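Local coordinates for protein LEC-6 (PDB 3VV1) that binds galactose-containing glycans, with a preference for fucose-containing saccharides, as a galectin of the nematode Caenorhabditis elegans, at residues F75-F79 against N102-Q106; K108-L112 against I123-G127. All coordinates share one frame; numbering follows the deposited sequence.

Overall arrangement
In this galectin beta-sandwich, contact 1 sets the loop 102-106 against the inner side of the sugar-binding strand 71-78, and contact 2 joins the ends of two neighbouring strands of the other sheet. From the N terminus, contact 1 opens on strand 71-78, one of the sugar-binding strands, and closes at the loop 102-106, which leads out of the sugar-binding sheet. Contact 2 follows in series, without nesting or crossing: strand 110-117 of the other sheet pairs with 120-125 in a beta hairpin. The two contacts meet inside the sandwich, where the Phe104 ring packs on Tyr110, Tyr110 OH pairs with Gln105 N, and Phe75 reaches Leu112.

Contact 1. Residues F75-F79 against N102-Q106; sequences FNARF and NPFQQ. With GAL (beta-D-galactopyranose), chain C; FUC (alpha-L-fucopyranose), chain B.
In the beta-sandwich of a galectin, the sugar-binding strand 71-78 has one face for the glycan and another for the hydrophobic interior, and residues 102-106 meet the inner face. Phe75 and Phe104 approach from opposite directions and meet edge to edge, Phe75 CZ lying 3.7 Å from Phe104 CE2. With CG of Phe75 anti to the backbone N (chi1 171°), the ring swings from its strand to that meeting point. The methyl of Ala77 also touches Phe104, near CD2. Around these rings, Phe61 and Tyr110 pack on Phe104, and Phe114 on Phe75.

Just past the strand, the Phe79 ring lies against residues 102-106. The side chain of Gln106 slides across one face of its ring, amide and ring planes stacked within 1° of parallel, and Gln106 CG sits 3.6 Å from the ring centroid, almost on the normal, in a CH-pi contact. Gln106 NE2, above the rim of the ring near CG and CD2, donates to the carbonyl of Thr55. Phe104 O approaches the ring edge at CE1, while Asn102 brings ND2 to CD1 and CE1. The other end of that amide is tied within the loop: Asn102 OD1 accepts from Phe104 N in an Asx turn, with the donor above the carbonyl plane.

On the sugar side, Asn76 and Arg78 belong to the glycan pocket. Arg78 runs extended from CG to NE, and Asn76 OD1 takes a bond from NE (2.8 Å), which helps fix the rotation of the guanidinium; Glu81 forms a salt bridge with NH1. The sugars come to the guanidinium edge: Arg78 NH2 donates to galactose O4, and Arg78 NH1 donates to fucose O3 at 2.9 Å.

Contact 2. Residues K108-L112 against I123-G127; sequences KIYTL and IFVNG
Asn126, just past the end of strand 120-125, reaches back to the start of strand 110-117, and its side chain can be followed atom by atom. From CB, chi1 of -67° sets CG anti to the carbonyl carbon and directs the amide toward the facing strand. There the branches part. OD1 accepts from Thr111 N at 2.9 Å, in a bond that is nearly straight at the hydrogen (171°) and lies almost on the line of the amide C=O; the same oxygen also comes close to Tyr110 CA. ND2 lies 3.8 Å from CD1 of the Tyr110 ring and donates to a water, which in turn donates to Ile109 O. The side-chain amide thus takes up a backbone N-H of the partner directly and a carbonyl through solvent.

The main chain of Asn126 completes the grip, since its N donates to Thr111 O at 2.8 Å. A second water donates to that carbonyl and accepts from Gly127 N.

One residue back from Asn126, Val125 faces Leu112 in an antiparallel non-hydrogen-bonded pair with side chains on the same face of the sheet. Leu112 CD1 lies 3.7 Å from Ile123 CG2 and also meets Val125 CG2, while Val125 CG1 packs on Tyr110 CD1. This apolar face turns inward, where Phe75 of strand 71-78 touches both Leu112 and Ile123. An antiparallel hairpin with one face packed against the sugar-binding sheet is characteristic of the galectin beta-sandwich.

Contact 1. Residues F75-F79 against N102-Q106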
ATOM      1  N   PHE A  75     -19.124  -8.671   7.532  1.00  8.11           N
ATOM      2  CA  PHE A  75     -20.253  -8.001   6.849  1.00  7.58           C
ATOM      3  C   PHE A  75     -20.740  -8.991   5.782  1.00  8.99           C
ATOM      4  O   PHE A  75     -19.993  -9.304   4.840  1.00  9.25           O
ATOM      5  CB  PHE A  75     -19.707  -6.700   6.213  1.00  8.72           C
ATOM      6  CG  PHE A  75     -20.701  -6.014   5.305  1.00  9.03           C
ATOM      7  CD1 PHE A  75     -21.567  -5.035   5.824  1.00  9.04           C
ATOM      8  CD2 PHE A  75     -20.780  -6.324   3.918  1.00  9.18           C
ATOM      9  CE1 PHE A  75     -22.479  -4.372   5.016  1.00  9.92           C
ATOM     10  CE2 PHE A  75     -21.723  -5.648   3.121  1.00 10.52           C
ATOM     11  CZ  PHE A  75     -22.539  -4.674   3.645  1.00 11.26           C
ATOM     12  N   ASN A  76     -21.932  -9.543   5.954  1.00  9.03           N
ATOM     13  CA  ASN A  76     -22.349 -10.687   5.091  1.00  9.41           C
ATOM     14  C   ASN A  76     -23.645 -10.326   4.358  1.00  9.73           C
ATOM     15  O   ASN A  76     -24.698 -10.180   4.966  1.00 11.32           O
ATOM     16  CB  ASN A  76     -22.572 -11.859   6.027  1.00 11.42           C
ATOM     17  CG  ASN A  76     -22.753 -13.232   5.320  1.00 11.23           C
ATOM     18  OD1 ASN A  76     -23.264 -14.158   5.952  1.00 12.83           O
ATOM     19  ND2 ASN A  76     -22.282 -13.401   4.071  1.00 11.53           N
ATOM     20  N   ALA A  77     -23.542 -10.150   3.061  1.00 10.37           N
ATOM     21  CA  ALA A  77     -24.714  -9.961   2.226  1.00  9.82           C
ATOM     22  C   ALA A  77     -25.302 -11.341   1.923  1.00 11.97           C
ATOM     23  O   ALA A  77     -24.601 -12.204   1.427  1.00 12.03           O
ATOM     24  CB  ALA A  77     -24.269  -9.278   0.906  1.00 10.19           C
ATOM     25  N   ARG A  78     -26.600 -11.518   2.166  1.00 12.54           N
ATOM     26  CA  ARG A  78     -27.266 -12.822   1.990  1.00 12.97           C
ATOM     27  C   ARG A  78     -28.464 -12.656   1.039  1.00 15.44           C
ATOM     28  O   ARG A  78     -29.532 -12.142   1.426  1.00 16.82           O
ATOM     29  CB  ARG A  78     -27.736 -13.344   3.372  1.00 14.51           C
ATOM     30  CG  ARG A  78     -26.582 -13.495   4.364  1.00 13.18           C
ATOM     31  CD  ARG A  78     -27.120 -14.128   5.636  1.00 13.26           C
ATOM     32  NE  ARG A  78     -26.022 -14.423   6.559  1.00 14.98           N
ATOM     33  CZ  ARG A  78     -26.187 -15.053   7.720  1.00 14.84           C
ATOM     34  NH1 ARG A  78     -27.420 -15.438   8.107  1.00 17.62           N
ATOM     35  NH2 ARG A  78     -25.139 -15.314   8.495  1.00 15.27           N
ATOM     36  N   PHE A  79     -28.304 -13.096  -0.198  1.00 15.38           N
ATOM     37  CA  PHE A  79     -29.418 -13.065  -1.155  1.00 16.51           C
ATOM     38  C   PHE A  79     -30.417 -14.189  -0.872  1.00 19.05           C
ATOM     39  O   PHE A  79     -31.572 -14.097  -1.264  1.00 24.40           O
ATOM     40  CB  PHE A  79     -28.838 -13.116  -2.576  1.00 17.36           C
ATOM     41  CG  PHE A  79     -28.006 -11.906  -2.888  1.00 17.04           C
ATOM     42  CD1 PHE A  79     -28.617 -10.692  -3.243  1.00 17.34           C
ATOM     43  CD2 PHE A  79     -26.582 -11.936  -2.743  1.00 16.13           C
ATOM     44  CE1 PHE A  79     -27.816  -9.565  -3.463  1.00 17.48           C
ATOM     45  CE2 PHE A  79     -25.788 -10.801  -2.974  1.00 15.30           C
ATOM     46  CZ  PHE A  79     -26.419  -9.598  -3.333  1.00 17.01           C
ATOM     47  N   ASN A 102     -31.033  -5.845   2.865  1.00 16.47           N
ATOM     48  CA  ASN A 102     -29.960  -6.088   1.881  1.00 15.37           C
ATOM     49  C   ASN A 102     -30.014  -4.955   0.856  1.00 15.58           C
ATOM     50  O   ASN A 102     -31.013  -4.824   0.113  1.00 17.39           O
ATOM     51  CB  ASN A 102     -30.179  -7.443   1.180  1.00 15.80           C
ATOM     52  CG  ASN A 102     -29.049  -7.790   0.224  1.00 14.56           C
ATOM     53  OD1 ASN A 102     -28.122  -6.998   0.008  1.00 15.07           O
ATOM     54  ND2 ASN A 102     -29.153  -8.949  -0.428  1.00 18.00           N
ATOM     55  N   PRO A 103     -28.970  -4.115   0.821  1.00 14.02           N
ATOM     56  CA  PRO A 103     -29.026  -2.986  -0.093  1.00 14.06           C
ATOM     57  C   PRO A 103     -28.558  -3.375  -1.492  1.00 15.29           C
ATOM     58  O   PRO A 103     -28.562  -2.515  -2.413  1.00 19.39           O
ATOM     59  CB  PRO A 103     -28.021  -2.023   0.526  1.00 16.15           C
ATOM     60  CG  PRO A 103     -26.953  -2.918   1.128  1.00 14.90           C
ATOM     61  CD  PRO A 103     -27.738  -4.131   1.655  1.00 13.38           C
ATOM     62  N   PHE A 104     -28.145  -4.635  -1.685  1.00 14.28           N
ATOM     63  CA  PHE A 104     -27.555  -5.011  -2.973  1.00 13.54           C
ATOM     64  C   PHE A 104     -28.491  -5.821  -3.832  1.00 13.56           C
ATOM     65  O   PHE A 104     -29.340  -6.540  -3.310  1.00 17.73           O
ATOM     66  CB  PHE A 104     -26.295  -5.855  -2.763  1.00 14.84           C
ATOM     67  CG  PHE A 104     -25.328  -5.261  -1.793  1.00 12.07           C
ATOM     68  CD1 PHE A 104     -24.527  -4.150  -2.174  1.00 12.72           C
ATOM     69  CD2 PHE A 104     -25.151  -5.812  -0.520  1.00 11.24           C
ATOM     70  CE1 PHE A 104     -23.583  -3.616  -1.280  1.00 12.97           C
ATOM     71  CE2 PHE A 104     -24.218  -5.268   0.373  1.00 12.03           C
ATOM     72  CZ  PHE A 104     -23.435  -4.162  -0.001  1.00 11.77           C
ATOM     73  N   GLN A 105     -28.280  -5.739  -5.132  1.00 14.61           N
ATOM     74  CA  GLN A 105     -28.912  -6.659  -6.086  1.00 16.09           C
ATOM     75  C   GLN A 105     -27.777  -7.341  -6.815  1.00 17.47           C
ATOM     76  O   GLN A 105     -26.736  -6.693  -7.125  1.00 15.69           O
ATOM     77  CB  GLN A 105     -29.747  -5.869  -7.089  1.00 20.16           C
ATOM     78  CG  GLN A 105     -30.939  -5.238  -6.378  1.00 24.47           C
ATOM     79  CD  GLN A 105     -31.774  -4.379  -7.302  1.00 27.37           C
ATOM     80  OE1 GLN A 105     -31.532  -3.185  -7.415  1.00 35.84           O
ATOM     81  NE2 GLN A 105     -32.745  -4.985  -7.981  1.00 37.51           N
ATOM     82  N   GLN A 106     -27.962  -8.635  -7.117  1.00 18.92           N
ATOM     83  CA  GLN A 106     -26.962  -9.340  -7.923  1.00 18.57           C
ATOM     84  C   GLN A 106     -26.845  -8.686  -9.292  1.00 17.52           C
ATOM     85  O   GLN A 106     -27.850  -8.181  -9.852  1.00 18.78           O
ATOM     86  CB  GLN A 106     -27.215 -10.877  -7.956  1.00 22.45           C
ATOM     87  CG  GLN A 106     -26.841 -11.530  -6.579  1.00 21.39           C
ATOM     88  CD  GLN A 106     -27.556 -12.832  -6.319  1.00 24.70           C
ATOM     89  OE1 GLN A 106     -28.778 -12.895  -6.423  1.00 26.77           O
ATOM     90  NE2 GLN A 106     -26.807 -13.872  -5.968  1.00 26.54           N
TER
HETATM   91  C1  GAL C   2     -23.672 -18.025  10.377  1.00 18.10           C
HETATM   92  C2  GAL C   2     -22.911 -18.258   9.036  1.00 17.60           C
HETATM   93  C3  GAL C   2     -21.541 -17.698   9.121  1.00 16.32           C
HETATM   94  C4  GAL C   2     -21.617 -16.230   9.568  1.00 15.07           C
HETATM   95  C5  GAL C   2     -22.430 -16.150  10.869  1.00 15.95           C
HETATM   96  C6  GAL C   2     -22.529 -14.694  11.383  1.00 14.44           C
HETATM   97  O2  GAL C   2     -22.845 -19.647   8.805  1.00 21.79           O
HETATM   98  O3  GAL C   2     -20.924 -17.725   7.805  1.00 17.75           O
HETATM   99  O4  GAL C   2     -22.235 -15.433   8.532  1.00 14.00           O
HETATM  100  O5  GAL C   2     -23.713 -16.625  10.665  1.00 14.91           O
HETATM  101  O6  GAL C   2     -23.302 -14.683  12.598  1.00 15.82           O
HETATM  102  C1  FUC B   1     -27.926 -19.739   9.614  1.00 35.91           C
HETATM  103  C2  FUC B   1     -27.987 -18.154   9.774  1.00 26.92           C
HETATM  104  C3  FUC B   1     -27.264 -17.687  11.078  1.00 23.49           C
HETATM  105  C4  FUC B   1     -25.952 -18.462  11.387  1.00 22.93           C
HETATM  106  C5  FUC B   1     -26.276 -19.927  11.736  1.00 27.81           C
HETATM  107  C6  FUC B   1     -24.944 -20.608  11.982  1.00 31.79           C
HETATM  108  O1  FUC B   1     -29.225 -20.286   9.444  1.00 51.85           O
HETATM  109  O2  FUC B   1     -29.363 -17.487   9.546  1.00 30.97           O
HETATM  110  O3  FUC B   1     -26.954 -16.365  10.824  1.00 19.56           O
HETATM  111  O4  FUC B   1     -25.020 -18.419  10.188  1.00 20.20           O
HETATM  112  O5  FUC B   1     -26.961 -20.513  10.562  1.00 38.81           O

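Contact 2. Residues K108-L112 against I123-G127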
ATOM      1  N   LYS A 108     -25.514  -5.915 -10.212  1.00 15.75           N
ATOM      2  CA  LYS A 108     -25.392  -4.422 -10.236  1.00 14.95           C
ATOM      3  C   LYS A 108     -24.085  -4.011  -9.555  1.00 12.61           C
ATOM      4  O   LYS A 108     -23.518  -4.780  -8.822  1.00 12.23           O
ATOM      5  CB  LYS A 108     -26.631  -3.727  -9.585  1.00 15.89           C
ATOM      6  CG  LYS A 108     -28.006  -4.015 -10.213  1.00 20.19           C
ATOM      7  CD  LYS A 108     -27.991  -3.594 -11.655  1.00 28.19           C
ATOM      8  CE  LYS A 108     -29.385  -3.504 -12.285  1.00 36.52           C
ATOM      9  NZ  LYS A 108     -29.303  -3.046 -13.723  1.00 43.55           N
ATOM     10  N   ILE A 109     -23.573  -2.815  -9.865  1.00 12.04           N
ATOM     11  CA  ILE A 109     -22.307  -2.354  -9.348  1.00 10.88           C
ATOM     12  C   ILE A 109     -22.550  -1.464  -8.132  1.00 10.36           C
ATOM     13  O   ILE A 109     -23.441  -0.601  -8.159  1.00 11.92           O
ATOM     14  CB  ILE A 109     -21.514  -1.545 -10.410  1.00 11.27           C
ATOM     15  CG1 ILE A 109     -21.342  -2.361 -11.685  1.00 12.65           C
ATOM     16  CG2 ILE A 109     -20.149  -1.139  -9.837  1.00 12.00           C
ATOM     17  CD1 ILE A 109     -20.954  -1.578 -12.917  1.00 13.90           C
ATOM     18  N   TYR A 110     -21.740  -1.652  -7.082  1.00  9.18           N
ATOM     19  CA  TYR A 110     -21.876  -0.832  -5.861  1.00 10.25           C
ATOM     20  C   TYR A 110     -20.519  -0.368  -5.400  1.00 10.37           C
ATOM     21  O   TYR A 110     -19.518  -1.118  -5.447  1.00 10.37           O
ATOM     22  CB  TYR A 110     -22.486  -1.685  -4.696  1.00 10.11           C
ATOM     23  CG  TYR A 110     -23.884  -2.115  -5.066  1.00 10.10           C
ATOM     24  CD1 TYR A 110     -24.956  -1.305  -4.795  1.00 11.00           C
ATOM     25  CD2 TYR A 110     -24.125  -3.337  -5.737  1.00 11.02           C
ATOM     26  CE1 TYR A 110     -26.233  -1.630  -5.188  1.00 13.20           C
ATOM     27  CE2 TYR A 110     -25.392  -3.684  -6.125  1.00 12.27           C
ATOM     28  CZ  TYR A 110     -26.459  -2.819  -5.876  1.00 12.28           C
ATOM     29  OH  TYR A 110     -27.728  -3.157  -6.265  1.00 15.89           O
ATOM     30  N   THR A 111     -20.494   0.845  -4.863  1.00  9.89           N
ATOM     31  CA  THR A 111     -19.374   1.335  -4.129  1.00  9.02           C
ATOM     32  C   THR A 111     -19.682   1.188  -2.647  1.00  9.32           C
ATOM     33  O   THR A 111     -20.635   1.780  -2.132  1.00 11.26           O
ATOM     34  CB  THR A 111     -19.060   2.781  -4.499  1.00  9.63           C
ATOM     35  OG1 THR A 111     -18.623   2.855  -5.861  1.00 10.62           O
ATOM     36  CG2 THR A 111     -17.940   3.351  -3.564  1.00 11.07           C
ATOM     37  N   LEU A 112     -18.904   0.345  -1.992  1.00  8.97           N
ATOM     38  CA  LEU A 112     -19.140   0.001  -0.540  1.00  7.99           C
ATOM     39  C   LEU A 112     -17.974   0.489   0.250  1.00  8.58           C
ATOM     40  O   LEU A 112     -16.814   0.193  -0.072  1.00 10.39           O
ATOM     41  CB  LEU A 112     -19.277  -1.532  -0.413  1.00  9.29           C
ATOM     42  CG  LEU A 112     -19.327  -2.106   1.013  1.00  8.61           C
ATOM     43  CD1 LEU A 112     -20.618  -1.615   1.650  1.00 11.11           C
ATOM     44  CD2 LEU A 112     -19.283  -3.675   0.957  1.00  9.97           C
ATOM     45  N   ILE A 123     -20.827   2.313   7.564  1.00  9.17           N
ATOM     46  CA  ILE A 123     -20.862   1.577   6.288  1.00  8.69           C
ATOM     47  C   ILE A 123     -21.742   2.361   5.326  1.00  8.70           C
ATOM     48  O   ILE A 123     -22.861   2.719   5.702  1.00 10.30           O
ATOM     49  CB  ILE A 123     -21.420   0.155   6.494  1.00  8.99           C
ATOM     50  CG1 ILE A 123     -20.631  -0.591   7.603  1.00 10.00           C
ATOM     51  CG2 ILE A 123     -21.343  -0.628   5.166  1.00 10.04           C
ATOM     52  CD1 ILE A 123     -21.385  -1.843   8.031  1.00 10.20           C
ATOM     53  N   PHE A 124     -21.215   2.635   4.107  1.00  8.28           N
ATOM     54  CA  PHE A 124     -21.927   3.392   3.081  1.00  9.12           C
ATOM     55  C   PHE A 124     -22.048   2.596   1.821  1.00  9.02           C
ATOM     56  O   PHE A 124     -21.137   1.880   1.460  1.00  9.59           O
ATOM     57  CB  PHE A 124     -21.131   4.693   2.786  1.00  9.50           C
ATOM     58  CG  PHE A 124     -20.935   5.552   4.018  1.00 10.35           C
ATOM     59  CD1 PHE A 124     -19.952   5.192   4.963  1.00 10.41           C
ATOM     60  CD2 PHE A 124     -21.780   6.632   4.278  1.00 11.47           C
ATOM     61  CE1 PHE A 124     -19.787   5.960   6.124  1.00 11.51           C
ATOM     62  CE2 PHE A 124     -21.631   7.419   5.474  1.00 12.31           C
ATOM     63  CZ  PHE A 124     -20.615   7.048   6.360  1.00 14.62           C
ATOM     64  N   VAL A 125     -23.190   2.751   1.144  1.00  8.70           N
ATOM     65  CA  VAL A 125     -23.394   2.089  -0.144  1.00  9.89           C
ATOM     66  C   VAL A 125     -23.713   3.193  -1.140  1.00 10.80           C
ATOM     67  O   VAL A 125     -24.671   3.964  -0.922  1.00 11.27           O
ATOM     68  CB  VAL A 125     -24.540   1.073  -0.039  1.00  9.51           C
ATOM     69  CG1 VAL A 125     -24.802   0.452  -1.430  1.00 12.60           C
ATOM     70  CG2 VAL A 125     -24.144  -0.033   0.935  1.00 11.39           C
ATOM     71  N   ASN A 126     -22.898   3.353  -2.184  1.00  9.94           N
ATOM     72  CA  ASN A 126     -23.173   4.380  -3.206  1.00 11.77           C
ATOM     73  C   ASN A 126     -23.287   5.764  -2.585  1.00 11.35           C
ATOM     74  O   ASN A 126     -24.164   6.577  -2.914  1.00 13.78           O
ATOM     75  CB  ASN A 126     -24.379   4.008  -4.138  1.00 13.09           C
ATOM     76  CG  ASN A 126     -24.080   2.803  -5.028  1.00 13.38           C
ATOM     77  OD1 ASN A 126     -22.961   2.332  -5.067  1.00 12.74           O
ATOM     78  ND2 ASN A 126     -25.044   2.357  -5.777  1.00 18.05           N
ATOM     79  N   GLY A 127     -22.439   5.948  -1.587  1.00 11.87           N
ATOM     80  CA  GLY A 127     -22.294   7.264  -0.920  1.00 12.96           C
ATOM     81  C   GLY A 127     -23.268   7.508   0.238  1.00 14.78           C
ATOM     82  O   GLY A 127     -23.045   8.443   1.051  1.00 18.25           O
TER
HETATM   83  O   HOH W   1     -25.723   0.804  -8.280  1.00 18.87           O
HETATM   84  O   HOH W   2     -20.367   4.322  -0.583  1.00 11.71           O